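Local coordinates for oxidoreductase (Methanosarcina mazei, PDB 3KA7), which binds flavin-adenine dinucleotide and probably acts as an oxidoreductase of the flavin-containing amine oxidoreductase family, at residues L151-D156 with T301-R306. Sequence-based numbering, arbitrary orientation.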
loop_
_atom_site.group_PDB
_atom_site.type_symbol
_atom_site.label_atom_id
_atom_site.label_comp_id
_atom_site.label_asym_id
_atom_site.label_seq_id
_atom_site.Cartn_x
_atom_site.Cartn_y
_atom_site.Cartn_z
ATOM N N LEU A 151 -15.434 -13.355 -13.158
ATOM C CA LEU A 151 -14.137 -12.718 -13.294
ATOM C C LEU A 151 -14.173 -11.245 -12.876
ATOM O O LEU A 151 -13.169 -10.735 -12.369
ATOM C CB LEU A 151 -13.569 -12.872 -14.711
ATOM C CG LEU A 151 -13.224 -14.296 -15.139
ATOM C CD1 LEU A 151 -12.503 -14.231 -16.503
ATOM C CD2 LEU A 151 -12.367 -14.992 -14.080
ATOM N N ILE A 152 -15.303 -10.565 -13.083
ATOM C CA ILE A 152 -15.424 -9.154 -12.663
ATOM C C ILE A 152 -15.523 -9.042 -11.141
ATOM O O ILE A 152 -14.881 -8.182 -10.535
ATOM C CB ILE A 152 -16.602 -8.417 -13.343
ATOM C CG1 ILE A 152 -16.399 -8.399 -14.868
ATOM C CG2 ILE A 152 -16.690 -6.983 -12.847
ATOM C CD1 ILE A 152 -15.051 -7.841 -15.286
ATOM N N LYS A 153 -16.307 -9.922 -10.521
ATOM C CA LYS A 153 -16.373 -9.946 -9.052
ATOM C C LYS A 153 -14.990 -10.218 -8.462
ATOM O O LYS A 153 -14.568 -9.563 -7.498
ATOM C CB LYS A 153 -17.346 -11.025 -8.561
ATOM C CG LYS A 153 -18.718 -10.912 -9.167
ATOM C CD LYS A 153 -19.372 -9.617 -8.795
ATOM C CE LYS A 153 -19.967 -9.688 -7.410
ATOM N NZ LYS A 153 -20.792 -8.473 -7.114
ATOM N N PHE A 154 -14.296 -11.198 -9.037
ATOM C CA PHE A 154 -12.969 -11.587 -8.569
ATOM C C PHE A 154 -12.006 -10.421 -8.764
ATOM O O PHE A 154 -11.283 -10.049 -7.847
ATOM C CB PHE A 154 -12.493 -12.836 -9.331
ATOM C CG PHE A 154 -11.085 -13.242 -9.022
ATOM C CD1 PHE A 154 -10.718 -13.601 -7.742
ATOM C CD2 PHE A 154 -10.123 -13.281 -10.027
ATOM C CE1 PHE A 154 -9.421 -13.970 -7.450
ATOM C CE2 PHE A 154 -8.825 -13.653 -9.749
ATOM C CZ PHE A 154 -8.471 -14.001 -8.447
ATOM N N ALA A 155 -12.023 -9.828 -9.958
ATOM C CA ALA A 155 -11.149 -8.677 -10.251
ATOM C C ALA A 155 -11.406 -7.510 -9.304
ATOM O O ALA A 155 -10.461 -6.874 -8.817
ATOM C CB ALA A 155 -11.318 -8.234 -11.683
ATOM N N ASP A 156 -12.677 -7.214 -9.039
ATOM C CA ASP A 156 -12.996 -6.109 -8.123
ATOM C C ASP A 156 -12.481 -6.394 -6.717
ATOM O O ASP A 156 -12.050 -5.490 -6.008
ATOM C CB ASP A 156 -14.504 -5.856 -8.057
ATOM C CG ASP A 156 -15.009 -4.954 -9.163
ATOM O OD1 ASP A 156 -14.191 -4.311 -9.868
ATOM O OD2 ASP A 156 -16.247 -4.884 -9.322
ATOM N N THR A 301 -12.878 -11.679 -0.668
ATOM C CA THR A 301 -14.311 -11.883 -0.465
ATOM C C THR A 301 -15.126 -11.140 -1.532
ATOM O O THR A 301 -15.666 -10.062 -1.280
ATOM C CB THR A 301 -14.745 -11.400 0.940
ATOM O OG1 THR A 301 -14.369 -10.022 1.111
ATOM C CG2 THR A 301 -14.070 -12.234 2.052
ATOM N N PRO A 302 -15.219 -11.717 -2.738
ATOM C CA PRO A 302 -15.782 -10.971 -3.864
ATOM C C PRO A 302 -17.291 -10.747 -3.829
ATOM O O PRO A 302 -17.786 -9.881 -4.558
ATOM C CB PRO A 302 -15.381 -11.792 -5.108
ATOM C CG PRO A 302 -14.752 -13.029 -4.633
ATOM C CD PRO A 302 -14.554 -12.968 -3.131
ATOM N N TYR A 303 -18.018 -11.494 -2.996
ATOM C CA TYR A 303 -19.485 -11.416 -3.015
ATOM C C TYR A 303 -20.065 -10.724 -1.783
ATOM O O TYR A 303 -20.837 -11.318 -1.021
ATOM C CB TYR A 303 -20.098 -12.813 -3.232
ATOM C CG TYR A 303 -19.817 -13.298 -4.634
ATOM C CD1 TYR A 303 -20.746 -13.119 -5.644
ATOM C CD2 TYR A 303 -18.590 -13.884 -4.953
ATOM C CE1 TYR A 303 -20.483 -13.529 -6.951
ATOM C CE2 TYR A 303 -18.309 -14.305 -6.263
ATOM C CZ TYR A 303 -19.260 -14.113 -7.252
ATOM O OH TYR A 303 -18.998 -14.517 -8.544
ATOM N N THR A 304 -19.681 -9.463 -1.605
ATOM C CA THR A 304 -20.074 -8.655 -0.464
ATOM C C THR A 304 -20.601 -7.318 -0.965
ATOM O O THR A 304 -20.523 -7.012 -2.165
ATOM C CB THR A 304 -18.854 -8.318 0.369
ATOM O OG1 THR A 304 -17.915 -7.631 -0.470
ATOM C CG2 THR A 304 -18.201 -9.604 0.919
ATOM N N ARG A 305 -21.098 -6.503 -0.035
ATOM C CA ARG A 305 -21.468 -5.117 -0.339
ATOM C C ARG A 305 -20.227 -4.247 -0.529
ATOM O O ARG A 305 -20.170 -3.440 -1.457
ATOM C CB ARG A 305 -22.280 -4.514 0.808
ATOM C CG ARG A 305 -23.579 -5.241 1.132
ATOM C CD ARG A 305 -23.994 -4.963 2.570
ATOM N NE ARG A 305 -25.179 -5.733 2.934
ATOM C CZ ARG A 305 -25.154 -7.017 3.271
ATOM N NH1 ARG A 305 -24.005 -7.683 3.308
ATOM N NH2 ARG A 305 -26.282 -7.641 3.575
ATOM N N ARG A 306 -19.242 -4.419 0.353
ATOM C CA ARG A 306 -18.075 -3.525 0.394
ATOM C C ARG A 306 -16.740 -4.216 0.709
ATOM O O ARG A 306 -15.718 -3.876 0.116
ATOM C CB ARG A 306 -18.297 -2.399 1.402
ATOM C CG ARG A 306 -19.305 -1.368 0.950
ATOM C CD ARG A 306 -18.724 -0.596 -0.208
ATOM N NE ARG A 306 -19.700 0.164 -0.975
ATOM C CZ ARG A 306 -20.556 1.022 -0.455
ATOM N NH1 ARG A 306 -20.543 1.229 0.854
ATOM N NH2 ARG A 306 -21.407 1.689 -1.236
HETATM O O HOH W 1 -16.300 -8.063 -5.825
HETATM O O HOH W 2 -19.985 -7.896 -4.668
#
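The carbonyl oxygen of P302 accepts two water hydrogens, and both waters lead to K153. One lies 2.7 Å from P302 O and gives its other hydrogen to K153 O, 2.8 Å away, joining loop to helix backbone. The second spans P302 O and T304 O and accepts from the ammonium of K153, its oxygen 2.6 Å from NZ. No direct hydrogen bond crosses the contact, so water does the polar work. Lysine suits this place because its chain bends at chi2 (-62°) and chi3 (-80°), which lays CE over the Y303 ring while NZ still gets to the water. K153 CE stands 4.3 Å from the centroid of the Y303 ring, 29° off the normal, an off-centre CH-pi contact; nearer the phenol end, K153 CG lies 3.7 Å from Y303 OH, and the two side chains cross at about a right angle. A flat aromatic ring suits the lysine's aliphatic chain, since CB and CG can lie beside the phenol carbon and oxygen. P302 brings a compact ring to the helix backbone: its CB lies 3.4 Å from K153 O and 4.1 Å from F154 N. Having no N-H, proline can sit buried here without a donor to satisfy, whereas the N-H of Y303 bonds to the hydroxyl of Y97. The contact lies away from the FAD site and packs helix 149-163 on the loop joining strands 298-300 and 307-311, antiparallel neighbours in the mixed sheet. The F154 ring stacks on F109, while R305 and R306 reach helix 342-356 through salt bridges.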